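Local coordinates for penicillin-binding protein 1A (Mycobacterium tuberculosis, PDB 5CXW), which builds and cross-links peptidoglycan of the mycobacterial cell wall, the piece here carrying its penicillin-sensitive transpeptidase domain in complex with penicillin V, at residues Ala146-Leu151 / Ala274-Gly279; Ala306-Tyr311 / Asp346-Thr351. All coordinates share one frame; numbering follows the deposited sequence.

Contact 1: residues Ala146-Leu151 / Ala274-Gly279. With 35P ((2R,4S)-5,5-dimethyl-2-{(1R)-2-oxo-1-[(phenoxyacetyl)amino]ethyl}-1,3-thiazolidine-4-carboxylic acid), chain C.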
ATOM      1  N   ALA A 146      -6.421 -18.150  -0.776  1.00 11.66           N
ATOM      2  CA  ALA A 146      -5.613 -17.892   0.419  1.00 10.96           C
ATOM      3  C   ALA A 146      -5.276 -16.409   0.560  1.00 10.54           C
ATOM      4  O   ALA A 146      -5.085 -15.975   1.664  1.00 10.24           O
ATOM      5  CB  ALA A 146      -4.338 -18.738   0.416  1.00 11.08           C
ATOM      6  N   LEU A 147      -5.241 -15.658  -0.537  1.00  9.95           N
ATOM      7  CA  LEU A 147      -4.980 -14.220  -0.421  1.00 10.07           C
ATOM      8  C   LEU A 147      -6.221 -13.539   0.196  1.00 10.55           C
ATOM      9  O   LEU A 147      -6.114 -12.704   1.114  1.00 10.41           O
ATOM     10  CB  LEU A 147      -4.665 -13.568  -1.759  1.00  9.95           C
ATOM     11  CG  LEU A 147      -4.256 -12.084  -1.683  1.00 10.07           C
ATOM     12  CD1 LEU A 147      -2.837 -11.878  -1.073  1.00 10.53           C
ATOM     13  CD2 LEU A 147      -4.320 -11.499  -3.069  1.00 10.74           C
ATOM     14  N   LYS A 148      -7.378 -13.881  -0.353  1.00 11.37           N
ATOM     15  CA  LYS A 148      -8.661 -13.315   0.149  1.00 12.54           C
ATOM     16  C   LYS A 148      -8.815 -13.628   1.636  1.00 12.83           C
ATOM     17  O   LYS A 148      -9.141 -12.751   2.436  1.00 12.79           O
ATOM     18  CB  LYS A 148      -9.819 -13.837  -0.694  1.00 13.76           C
ATOM     19  CG  LYS A 148     -11.182 -13.342  -0.228  1.00 15.37           C
ATOM     20  CD  LYS A 148     -12.314 -13.881  -1.097  1.00 17.46           C
ATOM     21  CE  LYS A 148     -12.523 -15.371  -1.028  1.00 19.33           C
ATOM     22  NZ  LYS A 148     -13.472 -15.804  -2.132  1.00 22.03           N
ATOM     23  N   MET A 149      -8.607 -14.887   2.021  1.00 13.51           N
ATOM     24  CA  MET A 149      -8.779 -15.277   3.430  1.00 14.89           C
ATOM     25  C   MET A 149      -7.609 -14.844   4.306  1.00 13.77           C
ATOM     26  O   MET A 149      -7.670 -14.928   5.544  1.00 14.89           O
ATOM     27  CB  MET A 149      -8.960 -16.795   3.532  1.00 17.01           C
ATOM     28  CG  MET A 149     -10.256 -17.262   2.939  1.00 20.05           C
ATOM     29  SD  MET A 149     -10.337 -19.087   2.968  1.00 23.94           S
ATOM     30  CE  MET A 149     -10.456 -19.307   4.727  1.00 25.10           C
ATOM     31  N   SER A 150      -6.558 -14.390   3.649  1.00 12.13           N
ATOM     32  CA  SER A 150      -5.316 -13.919   4.247  1.00 11.24           C
ATOM     33  C   SER A 150      -4.679 -14.968   5.150  1.00 11.75           C
ATOM     34  O   SER A 150      -4.482 -14.767   6.341  1.00 11.78           O
ATOM     35  CB  SER A 150      -5.493 -12.573   4.926  1.00 11.62           C
ATOM     36  OG  SER A 150      -4.214 -11.929   4.911  1.00 11.46           O
ATOM     37  N   LEU A 151      -4.426 -16.114   4.529  1.00 11.00           N
ATOM     38  CA  LEU A 151      -3.836 -17.212   5.279  1.00 11.48           C
ATOM     39  C   LEU A 151      -2.327 -17.093   5.366  1.00 10.99           C
ATOM     40  O   LEU A 151      -1.646 -17.245   4.361  1.00 11.93           O
ATOM     41  CB  LEU A 151      -4.273 -18.543   4.690  1.00 11.88           C
ATOM     42  CG  LEU A 151      -5.806 -18.697   4.589  1.00 12.96           C
ATOM     43  CD1 LEU A 151      -6.095 -20.021   3.885  1.00 13.45           C
ATOM     44  CD2 LEU A 151      -6.458 -18.610   5.919  1.00 13.67           C
ATOM     45  N   ALA A 274     -12.207  -6.101  -1.098  1.00 10.81           N
ATOM     46  CA  ALA A 274     -12.864  -4.993  -0.390  1.00 11.29           C
ATOM     47  C   ALA A 274     -14.214  -5.446   0.248  1.00 11.95           C
ATOM     48  O   ALA A 274     -14.543  -5.137   1.380  1.00 11.90           O
ATOM     49  CB  ALA A 274     -13.062  -3.841  -1.347  1.00 11.46           C
ATOM     50  N   GLY A 275     -14.970  -6.192  -0.525  1.00 12.50           N
ATOM     51  CA  GLY A 275     -16.227  -6.744  -0.027  1.00 13.49           C
ATOM     52  C   GLY A 275     -16.086  -7.808   1.028  1.00 13.93           C
ATOM     53  O   GLY A 275     -16.789  -7.799   2.014  1.00 14.42           O
ATOM     54  N   TYR A 276     -15.140  -8.711   0.831  1.00 13.41           N
ATOM     55  CA  TYR A 276     -14.822  -9.722   1.812  1.00 14.85           C
ATOM     56  C   TYR A 276     -14.407  -9.122   3.148  1.00 14.14           C
ATOM     57  O   TYR A 276     -14.660  -9.713   4.209  1.00 15.00           O
ATOM     58  CB  TYR A 276     -13.764 -10.657   1.265  1.00 16.15           C
ATOM     59  CG  TYR A 276     -13.446 -11.830   2.131  1.00 18.37           C
ATOM     60  CD1 TYR A 276     -14.219 -12.961   2.065  1.00 21.50           C
ATOM     61  CD2 TYR A 276     -12.399 -11.788   3.020  1.00 20.41           C
ATOM     62  CE1 TYR A 276     -13.951 -14.056   2.881  1.00 24.10           C
ATOM     63  CE2 TYR A 276     -12.135 -12.879   3.866  1.00 22.39           C
ATOM     64  CZ  TYR A 276     -12.894 -13.996   3.776  1.00 24.15           C
ATOM     65  OH  TYR A 276     -12.659 -15.094   4.609  1.00 29.97           O
ATOM     66  N   SER A 277     -13.720  -7.989   3.097  1.00 13.27           N
ATOM     67  CA  SER A 277     -13.215  -7.275   4.243  1.00 13.18           C
ATOM     68  C   SER A 277     -14.328  -6.431   4.892  1.00 13.66           C
ATOM     69  O   SER A 277     -14.253  -5.215   4.939  1.00 13.46           O
ATOM     70  CB  SER A 277     -12.052  -6.375   3.803  1.00 12.99           C
ATOM     71  OG  SER A 277     -11.045  -7.187   3.200  1.00 13.43           O
ATOM     72  N   ARG A 278     -15.328  -7.148   5.411  0.50 14.32           N
ATOM     73  CA  ARG A 278     -16.435  -6.561   6.157  0.50 15.07           C
ATOM     74  C   ARG A 278     -17.190  -5.532   5.315  0.50 15.32           C
ATOM     75  O   ARG A 278     -17.518  -4.430   5.765  0.50 16.02           O
ATOM     76  CB  ARG A 278     -15.957  -6.041   7.506  0.50 15.17           C
ATOM     77  CG  ARG A 278     -15.396  -7.204   8.321  0.50 15.16           C
ATOM     78  CD  ARG A 278     -15.043  -6.893   9.772  0.50 15.34           C
ATOM     79  NE  ARG A 278     -16.184  -6.538  10.606  0.50 16.15           N
ATOM     80  CZ  ARG A 278     -16.871  -7.378  11.377  0.50 16.64           C
ATOM     81  NH1 ARG A 278     -16.623  -8.653  11.347  0.50 16.74           N
ATOM     82  NH2 ARG A 278     -17.859  -6.926  12.084  0.50 17.49           N
ATOM     83  N   GLY A 279     -17.461  -5.927   4.072  1.00 15.50           N
ATOM     84  CA  GLY A 279     -18.361  -5.175   3.167  1.00 15.48           C
ATOM     85  C   GLY A 279     -17.908  -3.778   2.810  1.00 15.79           C
ATOM     86  O   GLY A 279     -18.714  -2.856   2.781  1.00 16.23           O
TER
HETATM   87  C24 35P C 702      -1.212 -12.741  15.672  1.00 22.91           C
HETATM   88  C23 35P C 702      -1.308 -12.521  17.043  1.00 23.35           C
HETATM   89  C22 35P C 702      -1.850 -11.348  17.519  1.00 21.66           C
HETATM   90  C21 35P C 702      -2.320 -10.373  16.652  1.00 21.04           C
HETATM   91  C20 35P C 702      -2.242 -10.570  15.290  1.00 22.38           C
HETATM   92  C19 35P C 702      -1.691 -11.775  14.791  1.00 21.95           C
HETATM   93  O1  35P C 702      -1.596 -12.049  13.449  1.00 21.08           O
HETATM   94  C2  35P C 702      -2.297 -11.218  12.529  1.00 17.88           C
HETATM   95  C3  35P C 702      -2.290 -11.878  11.178  1.00 16.93           C
HETATM   96  O18 35P C 702      -2.198 -13.095  11.091  1.00 15.90           O
HETATM   97  N4  35P C 702      -2.415 -11.039  10.161  1.00 15.36           N
HETATM   98  C5  35P C 702      -2.492 -11.513   8.788  1.00 15.65           C
HETATM   99  C6  35P C 702      -2.040 -10.413   7.918  1.00 15.22           C
HETATM  100  O17 35P C 702      -2.009  -9.207   8.239  1.00 14.58           O
HETATM  101  C8  35P C 702      -3.952 -11.941   8.319  1.00 16.87           C
HETATM  102  N7  35P C 702      -4.391 -10.748   7.654  1.00 17.04           N
HETATM  103  S11 35P C 702      -5.153 -12.267   9.494  1.00 19.18           S
HETATM  104  C10 35P C 702      -6.155 -10.879   9.239  1.00 16.79           C
HETATM  105  C12 35P C 702      -6.578 -10.267  10.574  1.00 16.87           C
HETATM  106  C15 35P C 702      -7.416 -11.174   8.473  1.00 17.24           C
HETATM  107  C9  35P C 702      -5.230  -9.916   8.486  1.00 15.60           C
HETATM  108  C13 35P C 702      -5.816  -8.822   7.651  1.00 15.30           C
HETATM  109  O14 35P C 702      -5.926  -9.058   6.408  1.00 15.63           O
HETATM  110  O16 35P C 702      -6.103  -7.752   8.229  1.00 14.40           O

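Contact 2: residues Ala306-Tyr311 / Asp346-Thr351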
ATOM      1  N   ALA A 306      -2.763  -1.465  11.491  1.00 12.12           N
ATOM      2  CA  ALA A 306      -3.882  -1.914  10.692  1.00 11.76           C
ATOM      3  C   ALA A 306      -3.863  -1.206   9.375  1.00 11.14           C
ATOM      4  O   ALA A 306      -3.697   0.002   9.336  1.00 11.46           O
ATOM      5  CB  ALA A 306      -5.160  -1.683  11.446  1.00 12.23           C
ATOM      6  N   TRP A 307      -4.014  -1.940   8.278  1.00 10.46           N
ATOM      7  CA  TRP A 307      -3.890  -1.416   6.951  1.00 10.28           C
ATOM      8  C   TRP A 307      -5.044  -1.779   6.000  1.00  9.95           C
ATOM      9  O   TRP A 307      -5.568  -2.912   6.042  1.00  9.48           O
ATOM     10  CB  TRP A 307      -2.659  -2.016   6.269  1.00 10.25           C
ATOM     11  CG  TRP A 307      -1.324  -1.607   6.786  1.00 10.57           C
ATOM     12  CD1 TRP A 307      -0.691  -2.063   7.927  1.00 10.83           C
ATOM     13  CD2 TRP A 307      -0.474  -0.619   6.205  1.00 10.46           C
ATOM     14  NE1 TRP A 307       0.548  -1.416   8.051  1.00 10.90           N
ATOM     15  CE2 TRP A 307       0.718  -0.571   6.985  1.00 10.91           C
ATOM     16  CE3 TRP A 307      -0.565   0.189   5.052  1.00 10.60           C
ATOM     17  CZ2 TRP A 307       1.769   0.250   6.670  1.00 11.16           C
ATOM     18  CZ3 TRP A 307       0.515   1.024   4.717  1.00 10.75           C
ATOM     19  CH2 TRP A 307       1.669   1.056   5.542  1.00 11.28           C
ATOM     20  N   MET A 308      -5.350  -0.888   5.070  1.00  9.96           N
ATOM     21  CA  MET A 308      -6.099  -1.237   3.880  1.00  9.99           C
ATOM     22  C   MET A 308      -5.448  -0.524   2.723  1.00  9.52           C
ATOM     23  O   MET A 308      -5.303   0.730   2.752  1.00  9.86           O
ATOM     24  CB  MET A 308      -7.574  -0.834   3.971  1.00 10.82           C
ATOM     25  CG  MET A 308      -8.416  -1.113   2.718  1.00 11.30           C
ATOM     26  SD  MET A 308      -8.288  -2.842   2.189  1.00 11.67           S
ATOM     27  CE  MET A 308     -10.021  -3.337   2.040  1.00 12.38           C
ATOM     28  N   VAL A 309      -5.052  -1.296   1.700  1.00  9.27           N
ATOM     29  CA  VAL A 309      -4.474  -0.754   0.477  1.00  9.55           C
ATOM     30  C   VAL A 309      -5.237  -1.266  -0.725  1.00  9.61           C
ATOM     31  O   VAL A 309      -5.492  -2.432  -0.852  1.00  9.23           O
ATOM     32  CB  VAL A 309      -2.976  -1.104   0.371  1.00  9.56           C
ATOM     33  CG1 VAL A 309      -2.320  -0.291  -0.735  1.00  9.90           C
ATOM     34  CG2 VAL A 309      -2.265  -0.887   1.654  1.00  9.94           C
ATOM     35  N   GLY A 310      -5.704  -0.380  -1.598  1.00  9.82           N
ATOM     36  CA  GLY A 310      -6.414  -0.855  -2.756  1.00  9.90           C
ATOM     37  C   GLY A 310      -6.649   0.240  -3.773  1.00 10.45           C
ATOM     38  O   GLY A 310      -6.444   1.434  -3.499  1.00 10.64           O
ATOM     39  N   TYR A 311      -7.060  -0.207  -4.948  1.00  9.95           N
ATOM     40  CA  TYR A 311      -7.077   0.616  -6.145  1.00 10.40           C
ATOM     41  C   TYR A 311      -8.194   0.346  -7.115  1.00 10.91           C
ATOM     42  O   TYR A 311      -8.837  -0.709  -7.090  1.00 10.33           O
ATOM     43  CB  TYR A 311      -5.715   0.449  -6.877  1.00 10.11           C
ATOM     44  CG  TYR A 311      -5.347  -0.950  -7.323  1.00  9.85           C
ATOM     45  CD1 TYR A 311      -5.768  -1.508  -8.542  1.00  9.93           C
ATOM     46  CD2 TYR A 311      -4.544  -1.752  -6.498  1.00  9.51           C
ATOM     47  CE1 TYR A 311      -5.357  -2.808  -8.927  1.00  9.67           C
ATOM     48  CE2 TYR A 311      -4.169  -3.005  -6.880  1.00  9.74           C
ATOM     49  CZ  TYR A 311      -4.549  -3.528  -8.096  1.00  9.67           C
ATOM     50  OH  TYR A 311      -4.113  -4.798  -8.438  1.00  9.93           O
ATOM     51  N   ASP A 346     -12.603   1.589   6.542  1.00 13.49           N
ATOM     52  CA  ASP A 346     -13.568   2.681   6.574  1.00 14.25           C
ATOM     53  C   ASP A 346     -12.975   3.936   5.922  1.00 14.20           C
ATOM     54  O   ASP A 346     -13.619   4.583   5.048  1.00 14.21           O
ATOM     55  CB  ASP A 346     -13.975   3.026   8.025  1.00 15.62           C
ATOM     56  CG  ASP A 346     -14.734   1.930   8.728  1.00 16.76           C
ATOM     57  OD1 ASP A 346     -15.530   1.185   8.109  1.00 17.33           O
ATOM     58  OD2 ASP A 346     -14.572   1.844   9.964  1.00 18.18           O
ATOM     59  N   ILE A 347     -11.723   4.274   6.286  1.00 13.46           N
ATOM     60  CA  ILE A 347     -11.065   5.442   5.759  1.00 13.59           C
ATOM     61  C   ILE A 347     -10.772   5.276   4.258  1.00 13.13           C
ATOM     62  O   ILE A 347     -10.964   6.203   3.476  1.00 13.50           O
ATOM     63  CB  ILE A 347      -9.776   5.748   6.575  1.00 13.74           C
ATOM     64  CG1 ILE A 347     -10.111   6.128   8.025  1.00 14.52           C
ATOM     65  CG2 ILE A 347      -8.900   6.776   5.868  1.00 13.88           C
ATOM     66  CD1 ILE A 347      -8.917   6.098   9.008  1.00 14.72           C
ATOM     67  N   TRP A 348     -10.251   4.130   3.894  1.00 12.60           N
ATOM     68  CA  TRP A 348      -9.892   3.803   2.489  1.00 12.10           C
ATOM     69  C   TRP A 348     -11.156   3.955   1.602  1.00 12.34           C
ATOM     70  O   TRP A 348     -11.139   4.626   0.564  1.00 12.70           O
ATOM     71  CB  TRP A 348      -9.359   2.367   2.415  1.00 11.47           C
ATOM     72  CG  TRP A 348      -9.121   1.936   0.986  1.00 10.99           C
ATOM     73  CD1 TRP A 348      -8.045   2.238   0.201  1.00 10.74           C
ATOM     74  CD2 TRP A 348      -9.999   1.140   0.164  1.00 10.92           C
ATOM     75  NE1 TRP A 348      -8.215   1.679  -1.066  1.00 10.77           N
ATOM     76  CE2 TRP A 348      -9.381   0.988  -1.104  1.00 10.66           C
ATOM     77  CE3 TRP A 348     -11.214   0.494   0.400  1.00 11.13           C
ATOM     78  CZ2 TRP A 348      -9.968   0.231  -2.158  1.00 10.58           C
ATOM     79  CZ3 TRP A 348     -11.814  -0.245  -0.674  1.00 11.08           C
ATOM     80  CH2 TRP A 348     -11.195  -0.344  -1.916  1.00 10.57           C
ATOM     81  N   LYS A 349     -12.241   3.307   2.009  1.00 12.30           N
ATOM     82  CA  LYS A 349     -13.482   3.341   1.224  1.00 13.03           C
ATOM     83  C   LYS A 349     -13.987   4.780   1.054  1.00 13.72           C
ATOM     84  O   LYS A 349     -14.413   5.207  -0.040  1.00 13.90           O
ATOM     85  CB  LYS A 349     -14.568   2.463   1.874  1.00 13.45           C
ATOM     86  CG  LYS A 349     -15.978   2.756   1.290  1.00 14.52           C
ATOM     87  CD  LYS A 349     -17.001   1.716   1.686  1.00 14.93           C
ATOM     88  CE  LYS A 349     -18.397   2.245   1.408  1.00 16.33           C
ATOM     89  NZ  LYS A 349     -18.662   2.374  -0.062  1.00 16.40           N
ATOM     90  N   ALA A 350     -14.002   5.521   2.161  1.00 14.11           N
ATOM     91  CA  ALA A 350     -14.506   6.895   2.146  1.00 14.80           C
ATOM     92  C   ALA A 350     -13.618   7.791   1.309  1.00 14.78           C
ATOM     93  O   ALA A 350     -14.121   8.632   0.532  1.00 14.73           O
ATOM     94  CB  ALA A 350     -14.604   7.424   3.549  1.00 15.56           C
ATOM     95  N   THR A 351     -12.317   7.583   1.405  1.00 14.27           N
ATOM     96  CA  THR A 351     -11.385   8.388   0.607  1.00 14.34           C
ATOM     97  C   THR A 351     -11.577   8.074  -0.874  1.00 14.19           C
ATOM     98  O   THR A 351     -11.640   8.980  -1.733  1.00 14.10           O
ATOM     99  CB  THR A 351      -9.947   8.067   1.033  1.00 14.18           C
ATOM    100  OG1 THR A 351      -9.740   8.450   2.424  1.00 14.36           O
ATOM    101  CG2 THR A 351      -8.945   8.873   0.145  1.00 14.37           C
TER

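Contact 1: residues Ala146-Leu151 / Ala274-Gly279
Tyr276 reaches across from the short helix ending at residue 276 and sets its ring against the last turn of the helix that carries Lys148. Its chi1 of -174° turns the ring toward helix 143-149, where the hydroxyl end reaches Met149. Lys148, with CG anti to the backbone N (chi1 178°), crosses the ring at about a right angle. Its CG makes a CH-pi contact over one face, 3.8 Å from the Tyr276 ring centroid and 18° off the normal. A lysine suits this partly exposed place because its methylenes pack on the ring while NZ bends off, at chi3, toward a long, weak ion pair with Glu145. The carbonyl O of Lys148 comes within 3.3 Å of Tyr276 CE2, and Met149 CG lies 3.6 Å from Tyr276 OH.

The helix then ends in a Schellman motif with Ser150, at positive phi, as C-prime residue. Ser150 OG accepts from N7 of the bound penicillin group (35P) at 3.0 Å and hydrogen-bonds to Lys100 and Lys291. Ser150 probably opens the (S/Y)xN motif of penicillin-binding transpeptidases, beside the SxxK lysine, Lys100. Apolar and CH-pi packing, probably with a weak electrostatic part, thus joins the segments next to this polar network.

Contact 2: residues Ala306-Tyr311 / Asp346-Thr351
Trp348 lays its indole against strand 306-311, with Met308 CG above the indole plane toward its rim and Gly310 at its edge. Met308 CG lies 3.6 Å from Trp348 CG. From there the methionine chain bends at chi2, bringing SD above the six-membered ring of Trp348, 5.0 Å from its centroid: a distant Met-aromatic contact. A flexible, polarisable thioether fits such a flat surface well.

At the indole edge, Trp348 NE1 donates to Gly310 O at 3.0 Å. The N-H points almost straight at the oxygen, which lies in the ring plane, yet the donor stands above the carbonyl plane, 55° out of it. The bond thus satisfies a buried indole N-H and fixes the ring's rotation. Glycine suits position 310 because a CB would point into the indole; Trp348 CZ2 lies 3.8 Å from Gly310 CA.

A chi1 of 174° swings the indole of Trp348 toward the strand. Around it pack Leu282, Ser288, Thr317 and Val319, while backbone bonds from Met308 to Val319 and from Gly310 to Thr317 hold the strand in its sheet. Within the helix, Thr351 OG1 donates to Ile347 O at 2.8 Å. Helix 39-53 packs beside Asp346, Ile347, Ala350 and Thr351, while Val309 and Tyr311 point to the other side of the sheet, against helix 211-222. Segments 306-311 and 346-351 run nearly parallel, at 28°, the helix-on-sheet packing characteristic of the penicillin-binding transpeptidase fold, in which helices cover both faces of an antiparallel five-stranded sheet.

Overall arrangement
Contact 2 is core and contact 1 surface: every touching residue of 306-311 / 346-351 is buried, whereas none of those in 146-151 / 274-279 is. Each centres on one aromatic ring with a chain packed against it, but the buried indole adds a hydrogen bond to the backbone, while the phenol of the surface contact makes none across its contact. The two share no helix or strand, yet they abut: Ala274 CB packs on Trp348 CZ3 at 3.9 Å, and Met308 CE touches both Ala274 and Ser277. Segment 274-279 therefore lies between the sheet's helical cover and helix 143-149, joining the core packing to the helix end that bears Ser150 of the penicillin site.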